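Local coordinates for uncharacterized protein (PDB 6PTM) that probably hydrolyses carrageenan chains from their ends as an exo-acting carrageenase of glycoside hydrolase family 42, at residues N297-T302 with P358-F363; I450-D455 with E578-V583; D269-T274 with S376-E381; D410-T415 with E602-N607; G325-L330 with S342-P347. All coordinates share one frame; numbering follows the deposited sequence. Where two conformers were deposited one is given.

Contact 1: residues N297-T302 with P358-F363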
# COMPACT_ATOMS: atom_id res chain seq x y z
N ASN A 297 9.65 -10.49 14.38
CA ASN A 297 8.73 -11.53 14.90
C ASN A 297 9.44 -12.28 16.02
O ASN A 297 10.64 -12.56 15.90
CB ASN A 297 8.27 -12.52 13.84
CG ASN A 297 7.50 -11.88 12.70
OD1 ASN A 297 6.92 -10.81 12.87
ND2 ASN A 297 7.42 -12.57 11.56
N CYS A 298 8.71 -12.59 17.08
CA CYS A 298 9.27 -13.02 18.37
C CYS A 298 8.35 -14.08 19.02
O CYS A 298 8.36 -14.18 20.24
CB CYS A 298 9.49 -11.79 19.25
SG CYS A 298 7.97 -10.92 19.70
N ILE A 299 7.57 -14.81 18.23
CA ILE A 299 6.79 -15.99 18.73
C ILE A 299 7.53 -17.25 18.28
O ILE A 299 7.81 -17.46 17.07
CB ILE A 299 5.32 -15.94 18.29
CG1 ILE A 299 4.64 -14.72 18.91
CG2 ILE A 299 4.62 -17.25 18.65
CD1 ILE A 299 3.23 -14.47 18.41
N GLU A 300 7.94 -18.08 19.24
CA GLU A 300 8.82 -19.21 18.87
C GLU A 300 8.09 -20.12 17.86
O GLU A 300 6.88 -20.28 18.00
CB GLU A 300 9.21 -19.97 20.12
CG GLU A 300 10.32 -20.96 19.82
CD GLU A 300 11.01 -21.40 21.08
OE1 GLU A 300 12.13 -21.93 20.94
OE2 GLU A 300 10.42 -21.19 22.20
N LYS A 301 8.84 -20.70 16.91
CA LYS A 301 8.31 -21.69 15.92
C LYS A 301 7.47 -21.00 14.85
O LYS A 301 6.68 -21.70 14.21
CB LYS A 301 7.35 -22.72 16.56
CG LYS A 301 7.83 -23.43 17.82
CD LYS A 301 9.14 -24.14 17.64
CE LYS A 301 9.59 -24.80 18.92
NZ LYS A 301 10.89 -25.49 18.73
N THR A 302 7.51 -19.67 14.73
CA THR A 302 6.76 -18.97 13.67
C THR A 302 7.78 -18.41 12.68
O THR A 302 8.96 -18.20 13.07
CB THR A 302 5.82 -17.89 14.22
OG1 THR A 302 6.67 -16.86 14.75
CG2 THR A 302 4.83 -18.43 15.24
N PRO A 358 -0.29 -10.52 30.75
CA PRO A 358 0.42 -9.25 30.85
C PRO A 358 1.86 -9.27 30.35
O PRO A 358 2.18 -8.34 29.63
CB PRO A 358 0.30 -8.92 32.34
CG PRO A 358 -1.03 -9.55 32.69
CD PRO A 358 -0.92 -10.91 32.02
N MET A 359 2.64 -10.32 30.61
CA MET A 359 4.04 -10.36 30.15
C MET A 359 4.06 -10.34 28.61
O MET A 359 4.93 -9.68 28.02
CB MET A 359 4.81 -11.58 30.65
CG MET A 359 6.18 -11.58 30.07
SD MET A 359 7.26 -12.92 30.56
CE MET A 359 6.45 -14.30 29.73
N TYR A 360 3.13 -11.05 28.00
CA TYR A 360 3.02 -11.13 26.53
C TYR A 360 2.69 -9.76 26.00
O TYR A 360 3.31 -9.36 25.00
CB TYR A 360 1.96 -12.16 26.15
CG TYR A 360 1.75 -12.36 24.67
CD1 TYR A 360 0.96 -11.49 23.93
CD2 TYR A 360 2.28 -13.46 24.02
CE1 TYR A 360 0.71 -11.70 22.58
CE2 TYR A 360 2.03 -13.69 22.68
CZ TYR A 360 1.22 -12.83 21.96
OH TYR A 360 0.99 -13.07 20.64
N PHE A 361 1.69 -9.10 26.60
CA PHE A 361 1.25 -7.78 26.13
C PHE A 361 2.45 -6.83 26.14
O PHE A 361 2.70 -6.10 25.17
CB PHE A 361 0.13 -7.22 27.00
CG PHE A 361 -0.18 -5.84 26.52
CD1 PHE A 361 0.50 -4.76 27.00
CD2 PHE A 361 -1.05 -5.68 25.46
CE1 PHE A 361 0.28 -3.49 26.49
CE2 PHE A 361 -1.25 -4.42 24.92
CZ PHE A 361 -0.59 -3.33 25.44
N ASP A 362 3.14 -6.80 27.27
CA ASP A 362 4.31 -5.93 27.52
C ASP A 362 5.38 -6.21 26.48
O ASP A 362 5.97 -5.23 25.96
CB ASP A 362 4.82 -6.09 28.95
CG ASP A 362 3.98 -5.34 29.97
OD1 ASP A 362 3.08 -4.54 29.55
OD2 ASP A 362 4.19 -5.57 31.17
N PHE A 363 5.66 -7.48 26.22
CA PHE A 363 6.73 -7.86 25.27
C PHE A 363 6.39 -7.30 23.87
O PHE A 363 7.26 -6.69 23.21
CB PHE A 363 6.92 -9.38 25.26
CG PHE A 363 8.26 -9.79 24.72
CD1 PHE A 363 9.29 -10.10 25.59
CD2 PHE A 363 8.46 -9.91 23.35
CE1 PHE A 363 10.54 -10.43 25.09
CE2 PHE A 363 9.70 -10.28 22.86
CZ PHE A 363 10.74 -10.53 23.73
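Cys-298 and Ile-299 meet Phe-363 and Tyr-360, two residues one turn apart on helix 358-385. The gaps between CA atoms are wide, 9.0 Å from Cys-298 to Phe-363 and 9.9 Å from Ile-299 to Tyr-360. Cys-298 SG reaches the rim of the Phe-363 ring, 3.7 Å from CE2. The sulfur stands 78° off the ring normal, at the edge, which makes this a Cys sulfur-aromatic contact. Both rings have CG anti to the backbone N (chi1 -160° in Phe-363, -179° in Tyr-360), a setting that sends them outward from the helix on the side facing the loop. Ile-299 uses the far end of its longer branch: CD1 comes within 3.5 Å of Tyr-360 OH, and the two side chains cross at about a right angle. Behind them, a type II turn from Ile-299 to Thr-302 is closed twice at Ile-299 O, by Thr-302 N and by Thr-302 OG1, the latter at 2.7 Å. Phe-363 also packs edge-to-face on Phe-316, while Cys-298 N is held by Asp-406. The loop follows strand 288-292, the fourth of the barrel, whose C-terminal end usually carries the acid/base glutamate in clan GH-A enzymes. No hydrogen bond spans the two segments, so their mutual fit rests on a thiol at the edge of a phenylalanine ring and a methyl against the hydroxyl end of a tyrosine.

Contact 2: residues I450-D455 with E578-V583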
# COMPACT_ATOMS: atom_id res chain seq x y z
N ILE A 450 -5.10 -2.72 -0.04
CA ILE A 450 -5.24 -1.45 -0.82
C ILE A 450 -6.52 -0.68 -0.45
O ILE A 450 -6.61 0.50 -0.82
CB ILE A 450 -5.15 -1.70 -2.33
CG1 ILE A 450 -6.22 -2.66 -2.86
CG2 ILE A 450 -3.74 -2.15 -2.71
CD1 ILE A 450 -6.25 -2.70 -4.38
N CYS A 451 -7.52 -1.32 0.17
CA CYS A 451 -8.73 -0.62 0.67
C CYS A 451 -8.58 -0.32 2.17
O CYS A 451 -8.36 0.83 2.55
CB CYS A 451 -10.00 -1.39 0.36
SG CYS A 451 -10.36 -1.44 -1.42
N MET A 452 -8.60 -1.34 3.02
CA MET A 452 -8.70 -1.14 4.49
C MET A 452 -7.37 -0.64 5.06
O MET A 452 -7.44 0.33 5.79
CB MET A 452 -9.13 -2.39 5.23
CG MET A 452 -9.54 -2.06 6.63
SD MET A 452 -10.24 -3.48 7.49
CE MET A 452 -8.76 -4.43 7.86
N ALA A 453 -6.22 -1.22 4.74
CA ALA A 453 -4.93 -0.74 5.30
C ALA A 453 -4.61 0.70 4.79
O ALA A 453 -4.16 1.53 5.60
CB ALA A 453 -3.81 -1.69 4.99
N TYR A 454 -4.81 0.98 3.50
CA TYR A 454 -4.66 2.34 2.92
C TYR A 454 -5.55 3.32 3.71
O TYR A 454 -5.11 4.45 4.07
CB TYR A 454 -4.89 2.26 1.40
CG TYR A 454 -3.68 1.78 0.62
CD1 TYR A 454 -2.60 1.15 1.25
CD2 TYR A 454 -3.60 1.96 -0.75
CE1 TYR A 454 -1.50 0.73 0.54
CE2 TYR A 454 -2.49 1.53 -1.47
CZ TYR A 454 -1.43 0.94 -0.83
OH TYR A 454 -0.34 0.57 -1.56
N ASP A 455 -6.80 2.93 3.96
CA ASP A 455 -7.78 3.79 4.68
C ASP A 455 -7.28 4.04 6.12
O ASP A 455 -7.48 5.17 6.63
CB ASP A 455 -9.20 3.21 4.62
CG ASP A 455 -9.83 3.36 3.24
OD1 ASP A 455 -9.22 4.09 2.40
OD2 ASP A 455 -10.91 2.72 2.99
N GLU A 578 -7.65 -12.85 16.94
CA GLU A 578 -8.36 -12.58 15.66
C GLU A 578 -9.08 -11.23 15.69
O GLU A 578 -10.22 -11.15 15.19
CB GLU A 578 -9.34 -13.74 15.39
CG GLU A 578 -8.65 -15.09 15.25
CD GLU A 578 -9.63 -16.19 14.87
OE1 GLU A 578 -10.69 -16.25 15.47
OE2 GLU A 578 -9.31 -16.97 13.99
N HIS A 579 -8.43 -10.18 16.19
CA HIS A 579 -9.06 -8.85 16.29
C HIS A 579 -9.36 -8.31 14.88
O HIS A 579 -10.39 -7.66 14.70
CB HIS A 579 -8.19 -7.89 17.09
CG HIS A 579 -8.92 -6.61 17.29
ND1 HIS A 579 -10.16 -6.59 17.89
CD2 HIS A 579 -8.65 -5.34 16.94
CE1 HIS A 579 -10.63 -5.36 17.91
NE2 HIS A 579 -9.70 -4.55 17.37
N MET A 580 -8.45 -8.52 13.93
CA MET A 580 -8.58 -7.91 12.59
C MET A 580 -9.64 -8.65 11.77
O MET A 580 -10.23 -8.00 10.90
CB MET A 580 -7.23 -7.87 11.88
CG MET A 580 -6.24 -6.90 12.56
SD MET A 580 -6.94 -5.28 12.97
CE MET A 580 -7.16 -4.64 11.31
N ASN A 581 -9.98 -9.90 12.10
CA ASN A 581 -11.21 -10.51 11.50
C ASN A 581 -12.39 -9.61 11.85
O ASN A 581 -13.23 -9.37 10.97
CB ASN A 581 -11.52 -11.91 12.01
CG ASN A 581 -10.49 -12.94 11.61
OD1 ASN A 581 -9.41 -12.63 11.17
ND2 ASN A 581 -10.83 -14.20 11.76
N ASP A 582 -12.50 -9.19 13.11
CA ASP A 582 -13.63 -8.36 13.59
C ASP A 582 -13.56 -6.97 12.93
O ASP A 582 -14.60 -6.38 12.48
CB ASP A 582 -13.60 -8.28 15.13
CG ASP A 582 -13.84 -9.63 15.78
OD1 ASP A 582 -14.57 -10.41 15.17
OD2 ASP A 582 -13.24 -9.90 16.84
N VAL A 583 -12.38 -6.37 12.89
CA VAL A 583 -12.27 -5.01 12.34
C VAL A 583 -12.64 -5.08 10.84
O VAL A 583 -13.41 -4.24 10.40
CB VAL A 583 -10.87 -4.41 12.55
CG1 VAL A 583 -10.76 -3.13 11.76
CG2 VAL A 583 -10.57 -4.17 14.02
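At the seam between the (beta/alpha)8 barrel and the alpha/beta domain that follows it, Met-452 of helix 448-460 meets Met-580 and Val-583 on the first turns of helix 579-590. The backbones stay well apart, with 9.5 Å between the CA atoms of Met-452 and Val-583, and long side chains fill the interval. Met-452 leaves its helix trans about the first torsion (chi1 -166°), runs straight through chi2 and bends only at the last torsion, which swings its methyl toward Met-580. The two thioether methyls touch, CE of Met-452 lying 3.8 Å from CE of Met-580, and the two side chains pass at an oblique angle. Met-580 is the more folded partner: bends at chi2 and chi3 lay it along its own helix, toward Val-583. Val-583, one turn further on, offers CG1 to Met-452 SD at 4.3 Å. All three residues are buried and no hydrogen bond crosses between the segments. Met-452 also touches Leu-584 and Tyr-587 further along that helix. Trp-400 of helix 398-401 packs on both Met-452 and Met-580, joining a third helix to the cluster. A polar tie runs nearby, from Asp-455 to Tyr-587, so helix 448-460, which leads into barrel strand 466-471, rests on helix 579-590, which connects, along the chain, strand 564-567 to strand 597-600 of the neighbouring parallel sheet.

Contact 3: residues D269-T274 with S376-E381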
# COMPACT_ATOMS: atom_id res chain seq x y z
N ASP A 269 27.61 6.25 10.92
CA ASP A 269 28.80 6.44 10.05
C ASP A 269 28.37 6.37 8.59
O ASP A 269 28.84 7.22 7.79
CB ASP A 269 29.92 5.44 10.39
CG ASP A 269 30.74 5.81 11.61
OD1 ASP A 269 30.63 6.93 12.07
OD2 ASP A 269 31.49 4.96 12.06
N LEU A 270 27.52 5.40 8.23
CA LEU A 270 26.99 5.30 6.86
C LEU A 270 26.33 6.63 6.48
O LEU A 270 26.71 7.20 5.42
CB LEU A 270 26.01 4.12 6.70
CG LEU A 270 25.49 3.94 5.28
CD1 LEU A 270 26.63 3.63 4.31
CD2 LEU A 270 24.46 2.83 5.21
N ILE A 271 25.44 7.15 7.33
CA ILE A 271 24.58 8.30 6.96
C ILE A 271 25.43 9.57 6.86
O ILE A 271 25.30 10.28 5.88
CB ILE A 271 23.41 8.37 7.96
CG1 ILE A 271 22.43 7.22 7.69
CG2 ILE A 271 22.71 9.70 7.90
CD1 ILE A 271 21.49 6.92 8.84
N LYS A 272 26.33 9.79 7.82
CA LYS A 272 27.31 10.91 7.90
C LYS A 272 28.17 10.93 6.63
O LYS A 272 28.41 12.02 6.11
CB LYS A 272 28.12 10.65 9.17
CG LYS A 272 29.19 11.63 9.60
CD LYS A 272 29.72 11.27 11.00
CE LYS A 272 31.22 11.29 11.13
NZ LYS A 272 31.75 12.66 10.91
N GLY A 273 28.56 9.77 6.10
CA GLY A 273 29.56 9.68 5.03
C GLY A 273 28.94 9.71 3.65
O GLY A 273 29.71 9.81 2.66
N THR A 274 27.60 9.65 3.56
CA THR A 274 26.89 9.51 2.26
C THR A 274 25.89 10.64 2.08
O THR A 274 25.90 11.25 1.02
CB THR A 274 26.23 8.13 2.13
OG1 THR A 274 25.26 7.95 3.18
CG2 THR A 274 27.25 7.02 2.16
N SER A 376 12.94 6.11 14.20
CA SER A 376 13.15 7.50 14.62
C SER A 376 14.64 7.84 14.63
O SER A 376 15.00 8.93 14.11
CB SER A 376 12.49 7.82 15.96
OG SER A 376 11.07 7.76 15.82
N PHE A 377 15.49 6.99 15.20
CA PHE A 377 16.97 7.15 15.19
C PHE A 377 17.45 7.29 13.74
O PHE A 377 18.13 8.27 13.44
CB PHE A 377 17.67 6.00 15.93
CG PHE A 377 19.15 5.87 15.63
CD1 PHE A 377 20.07 6.74 16.19
CD2 PHE A 377 19.60 4.87 14.76
CE1 PHE A 377 21.42 6.64 15.86
CE2 PHE A 377 20.95 4.78 14.44
CZ PHE A 377 21.85 5.67 14.98
N LEU A 378 17.10 6.38 12.83
CA LEU A 378 17.61 6.45 11.43
C LEU A 378 17.21 7.78 10.78
O LEU A 378 18.07 8.44 10.18
CB LEU A 378 17.08 5.26 10.61
CG LEU A 378 17.69 3.91 10.95
CD1 LEU A 378 17.06 2.82 10.09
CD2 LEU A 378 19.23 3.90 10.80
N LYS A 379 15.93 8.15 10.90
CA LYS A 379 15.40 9.43 10.38
C LYS A 379 16.14 10.62 11.00
O LYS A 379 16.56 11.52 10.22
CB LYS A 379 13.89 9.56 10.63
CG LYS A 379 13.33 10.93 10.30
CD LYS A 379 11.86 11.12 10.58
CE LYS A 379 11.48 10.81 12.01
NZ LYS A 379 10.12 11.32 12.34
N ASN A 380 16.36 10.62 12.32
CA ASN A 380 17.04 11.79 12.96
C ASN A 380 18.49 11.86 12.48
O ASN A 380 18.94 12.98 12.24
CB ASN A 380 16.91 11.83 14.49
CG ASN A 380 15.47 11.87 14.92
OD1 ASN A 380 14.60 12.40 14.21
ND2 ASN A 380 15.18 11.25 16.06
N GLU A 381 19.16 10.74 12.21
CA GLU A 381 20.54 10.78 11.64
C GLU A 381 20.52 11.38 10.24
O GLU A 381 21.34 12.31 10.00
CB GLU A 381 21.23 9.42 11.68
CG GLU A 381 21.46 8.92 13.09
CD GLU A 381 22.39 9.80 13.92
OE1 GLU A 381 23.58 9.79 13.64
OE2 GLU A 381 21.89 10.58 14.75
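Helices 261-278 and 358-385 come close at Ile-271 and Glu-381, whose CA atoms are 6.7 Å apart, near enough for a side chain of one to rest on the backbone of the other. Ile-271 does most of the touching and uses both of its branches. CG2 points opposite the backbone N and lies against the main chain of Glu-381, 3.6 Å from its C atom. The longer branch reaches further: CD1 lies 3.8 Å from Glu-381 CB and 4.0 Å from Leu-378 O, with Leu-378 CD2 at 4.3 Å. The two side chains, Ile-271 and Glu-381, cross at about a right angle, the isoleucine meeting only the root of the glutamate. Glu-381 bends at chi2 (-63°); OE2 forms a salt bridge with Lys-384 on its own helix, and OE1 is hydrogen-bonded to Ser-268 OG, one residue before 269-274, so the polar end also ties the two helices together. Ile-382 and Tyr-385 also touch Ile-271. With an alanine here, CG2 and the CG1-CD1 branch would be gone, which is likely to leave a gap against the Glu-381 main chain and Leu-378. These helices precede strands 288-292 and 391-394, neighbours in the barrel wall, so the contact joins adjacent helices of its outer layer. Between the two segments there is van der Waals packing alone; the hydrogen bond to Ser-268 lies at their margin, and Lys-384 probably balances the charge.

Contact 4: residues D410-T415 with E602-N607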
# COMPACT_ATOMS: atom_id res chain seq x y z
N ASP A 410 4.23 -1.08 14.29
CA ASP A 410 3.12 -0.22 14.75
C ASP A 410 2.76 0.67 13.56
O ASP A 410 3.43 1.68 13.36
CB ASP A 410 3.54 0.55 16.01
CG ASP A 410 2.50 1.50 16.61
OD1 ASP A 410 1.50 1.83 15.91
OD2 ASP A 410 2.70 1.91 17.76
N LEU A 411 1.81 0.26 12.74
CA LEU A 411 1.53 0.96 11.46
C LEU A 411 1.17 2.43 11.74
O LEU A 411 1.53 3.33 10.95
CB LEU A 411 0.40 0.25 10.69
CG LEU A 411 0.09 0.81 9.30
CD1 LEU A 411 1.33 0.93 8.46
CD2 LEU A 411 -0.93 -0.05 8.58
N GLU A 412 0.41 2.69 12.80
CA GLU A 412 0.01 4.07 13.11
C GLU A 412 1.27 4.90 13.39
O GLU A 412 1.44 5.96 12.78
CB GLU A 412 -0.86 4.16 14.35
CG GLU A 412 -1.11 5.59 14.75
CD GLU A 412 -2.22 5.78 15.77
OE1 GLU A 412 -2.34 4.87 16.61
OE2 GLU A 412 -2.94 6.82 15.76
N ALA A 413 2.14 4.41 14.27
CA ALA A 413 3.30 5.21 14.72
C ALA A 413 4.24 5.39 13.52
O ALA A 413 4.71 6.50 13.30
CB ALA A 413 3.98 4.58 15.92
N LEU A 414 4.49 4.34 12.75
CA LEU A 414 5.47 4.44 11.64
C LEU A 414 4.89 5.34 10.56
O LEU A 414 5.66 6.10 9.97
CB LEU A 414 5.86 3.05 11.13
CG LEU A 414 6.54 2.18 12.17
CD1 LEU A 414 6.94 0.84 11.57
CD2 LEU A 414 7.77 2.85 12.75
N THR A 415 3.58 5.29 10.32
CA THR A 415 2.93 6.15 9.31
C THR A 415 3.02 7.62 9.75
O THR A 415 3.49 8.46 8.94
CB THR A 415 1.50 5.70 9.04
OG1 THR A 415 1.59 4.41 8.43
CG2 THR A 415 0.81 6.70 8.14
N GLU A 602 -6.72 6.70 19.69
CA GLU A 602 -6.33 7.81 20.58
C GLU A 602 -5.49 8.85 19.81
O GLU A 602 -5.76 10.06 19.92
CB GLU A 602 -5.55 7.28 21.78
CG GLU A 602 -5.06 8.41 22.68
CD GLU A 602 -4.46 7.99 24.01
OE1 GLU A 602 -4.39 6.77 24.31
OE2 GLU A 602 -4.04 8.90 24.74
N GLY A 603 -4.49 8.42 19.04
CA GLY A 603 -3.56 9.33 18.34
C GLY A 603 -4.27 10.16 17.29
O GLY A 603 -4.00 11.36 17.17
N ILE A 604 -5.17 9.57 16.53
CA ILE A 604 -5.98 10.30 15.54
C ILE A 604 -6.87 11.34 16.26
O ILE A 604 -6.95 12.51 15.78
CB ILE A 604 -6.77 9.29 14.67
CG1 ILE A 604 -5.83 8.58 13.69
CG2 ILE A 604 -7.92 9.94 13.93
CD1 ILE A 604 -6.43 7.33 13.03
N LEU A 605 -7.55 10.95 17.33
CA LEU A 605 -8.46 11.91 18.03
C LEU A 605 -7.59 13.05 18.57
O LEU A 605 -8.04 14.21 18.53
CB LEU A 605 -9.25 11.21 19.14
CG LEU A 605 -10.64 10.71 18.74
CD1 LEU A 605 -10.56 9.75 17.56
CD2 LEU A 605 -11.27 9.98 19.88
N LYS A 606 -6.40 12.76 19.06
CA LYS A 606 -5.59 13.84 19.69
C LYS A 606 -4.92 14.72 18.64
O LYS A 606 -4.66 15.86 18.96
CB LYS A 606 -4.55 13.28 20.65
CG LYS A 606 -5.22 12.66 21.85
CD LYS A 606 -4.27 12.23 22.93
CE LYS A 606 -4.83 12.64 24.28
NZ LYS A 606 -4.43 11.65 25.30
N ASN A 607 -4.62 14.23 17.44
CA ASN A 607 -3.72 14.97 16.52
C ASN A 607 -4.43 15.45 15.26
O ASN A 607 -3.80 16.21 14.56
CB ASN A 607 -2.53 14.10 16.14
CG ASN A 607 -1.64 13.91 17.35
OD1 ASN A 607 -0.91 14.83 17.71
ND2 ASN A 607 -1.74 12.75 17.99
O HOH W 1 -3.11 5.88 18.98
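Glu-412 reaches from helix 411-417 to the first turn of helix 602-607, where its carboxylate faces Gly-603 and Ile-604. Its first torsion turns CG away from the backbone N (chi1 173°) and the side chain stays extended beyond, carrying both oxygens across an 8.2 Å gap between the CA atoms of Glu-412 and Gly-603. The two oxygens divide the work. OE1 accepts a hydrogen bond from a water, 2.7 Å away, and that water accepts from Gly-603 N at 2.9 Å. OE2 lies 3.7 Å from Gly-603 CA, an approach a beta carbon would block, and 4.0 Å from CG1 of Ile-604. It is no direct hydrogen-bond partner of Ile-604 N; instead both are bonded to Thr-601 OG1. A carboxylate set beside the amino end of a helix would probably be favoured by the helix dipole. Within its own helix the start is capped by Asp-410, whose OD1 accepts from Ala-413 N at 3.1 Å, from above the carboxylate plane. Water-mediated, polar and only partly buried, this contact spans the boundary between the (beta/alpha)8 barrel and the following alpha/beta domain, joining a barrel helix to the short helix after strand 597-600.

Contact 5: residues G325-L330 with S342-P347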
# COMPACT_ATOMS: atom_id res chain seq x y z
N GLY A 325 6.04 2.02 36.43
CA GLY A 325 6.44 2.98 37.48
C GLY A 325 7.18 2.31 38.62
O GLY A 325 8.30 2.71 38.89
N ASN A 326 6.57 1.32 39.26
CA ASN A 326 7.21 0.59 40.38
C ASN A 326 7.11 -0.91 40.11
O ASN A 326 6.12 -1.38 39.45
CB ASN A 326 6.63 1.02 41.74
CG ASN A 326 5.18 0.63 41.91
OD1 ASN A 326 4.85 -0.55 41.94
ND2 ASN A 326 4.29 1.60 42.08
N ILE A 327 8.14 -1.64 40.56
CA ILE A 327 8.26 -3.10 40.29
C ILE A 327 7.06 -3.83 40.90
O ILE A 327 6.72 -4.91 40.40
CB ILE A 327 9.60 -3.66 40.79
CG1 ILE A 327 9.84 -5.08 40.24
CG2 ILE A 327 9.69 -3.63 42.32
CD1 ILE A 327 10.08 -5.14 38.74
N ASP A 328 6.45 -3.31 41.95
CA ASP A 328 5.29 -3.98 42.58
C ASP A 328 4.14 -4.10 41.56
O ASP A 328 3.36 -5.07 41.62
CB ASP A 328 4.80 -3.22 43.80
CG ASP A 328 5.83 -3.08 44.92
OD1 ASP A 328 6.65 -3.99 45.06
OD2 ASP A 328 5.76 -2.09 45.67
N ARG A 329 3.94 -3.08 40.73
CA ARG A 329 2.86 -3.11 39.71
C ARG A 329 3.18 -4.18 38.66
O ARG A 329 2.24 -4.90 38.25
CB ARG A 329 2.63 -1.73 39.10
CG ARG A 329 1.65 -0.85 39.89
CD ARG A 329 2.14 0.59 39.95
NE ARG A 329 1.20 1.69 39.78
CZ ARG A 329 0.78 2.18 38.61
NH1 ARG A 329 1.13 1.61 37.46
NH2 ARG A 329 -0.03 3.22 38.60
N LEU A 330 4.43 -4.29 38.21
CA LEU A 330 4.80 -5.37 37.26
C LEU A 330 4.57 -6.72 37.94
O LEU A 330 3.98 -7.61 37.33
CB LEU A 330 6.24 -5.19 36.82
CG LEU A 330 6.78 -6.24 35.84
CD1 LEU A 330 7.91 -5.64 35.03
CD2 LEU A 330 7.26 -7.47 36.56
N SER A 342 15.88 -3.96 37.17
CA SER A 342 17.12 -4.64 36.67
C SER A 342 17.02 -6.17 36.81
O SER A 342 17.67 -6.84 36.01
CB SER A 342 18.41 -4.12 37.31
OG SER A 342 18.38 -4.36 38.69
N SER A 343 16.22 -6.71 37.74
CA SER A 343 16.11 -8.17 37.99
C SER A 343 15.10 -8.81 37.04
O SER A 343 15.09 -9.99 36.95
CB SER A 343 15.77 -8.47 39.40
OG SER A 343 16.73 -7.84 40.25
N VAL A 344 14.29 -8.05 36.30
CA VAL A 344 13.35 -8.72 35.38
C VAL A 344 14.18 -9.59 34.44
O VAL A 344 15.22 -9.10 33.93
CB VAL A 344 12.48 -7.70 34.63
CG1 VAL A 344 11.55 -8.38 33.63
CG2 VAL A 344 11.71 -6.86 35.63
N ASP A 345 13.78 -10.86 34.26
CA ASP A 345 14.63 -11.83 33.52
C ASP A 345 13.76 -12.93 32.93
O ASP A 345 14.18 -14.08 32.98
CB ASP A 345 15.78 -12.37 34.39
CG ASP A 345 17.02 -12.73 33.60
OD1 ASP A 345 17.19 -12.22 32.47
OD2 ASP A 345 17.83 -13.49 34.12
N GLY A 346 12.62 -12.56 32.35
CA GLY A 346 11.75 -13.45 31.56
C GLY A 346 12.37 -13.87 30.23
O GLY A 346 13.48 -13.52 29.86
N PRO A 347 11.64 -14.73 29.49
CA PRO A 347 12.11 -15.24 28.22
C PRO A 347 12.30 -14.11 27.19
O PRO A 347 11.58 -13.10 27.22
CB PRO A 347 11.04 -16.24 27.75
CG PRO A 347 9.90 -16.18 28.78
CD PRO A 347 10.36 -15.31 29.93
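This is a small apolar cluster, Val-344 against Ile-327 and Leu-330, within the long excursion that separates barrel strand 288-292 from helix 358-385 in the (beta/alpha)8 fold. Helix 327-334 supplies one side; the other is the loop that leaves a short 3-10 segment at Ser-342 and Ser-343 and runs on toward Pro-347. Only eleven residues lie between the two segments, so the contact closes a local turn-back of the chain. The nearest CA atoms, those of Ile-327 and Val-344, are 9.0 Å apart, and the helix presents Ile-327 and Leu-330, three residues apart, on its face toward the loop. Val-344 sits opposite them and is the residue most covered by this contact. Its neighbours extend the cluster: Phe-341 touches both Ile-327 and Leu-330, while Leu-320 of helix 310-324 packs on Leu-330 and Val-344, so that two helices and the loop share one apolar patch far out from the centre of the chain. Polar ties hold the edges. In one of its two conformers Asn-326 caps helix 327-334 through Arg-329 N, and Gly-325 before it ends the preceding helix with a positive phi of 82°. On the loop, Val-344 O is bonded to Arg-317 and Asp-345 forms a salt bridge with Arg-348. The Ile-327 and Val-344 side chains run antiparallel alongside each other, whereas Leu-330 comes in obliquely. Both converge on a single methyl: Val-344 CG2 lies 3.9 Å from Ile-327 CD1 and 4.0 Å from Leu-330 CD1.

Overall arrangement
Contacts 1, 2, 3 and 5 are buried and have no hydrogen bond across their segments; 2 and 5 are wholly apolar. Contact 4 is only partly buried and works through a carboxylate and a water. Contacts 1 and 3 share helix 358-385: one faces the loop that follows strand 288-292, the other a neighbouring helix, with their centres about 30 Å apart. Contact 5 belongs to the same excursion as contact 1 and touches it, Phe-363 CE1 lying 3.6 Å from Pro-347 O. It lies furthest from the chain's centre, contact 2 nearest. Contacts 2 and 4, with centres about 15 Å apart, both join the barrel to the following alpha/beta domain, one by methionines and the other by polar groups.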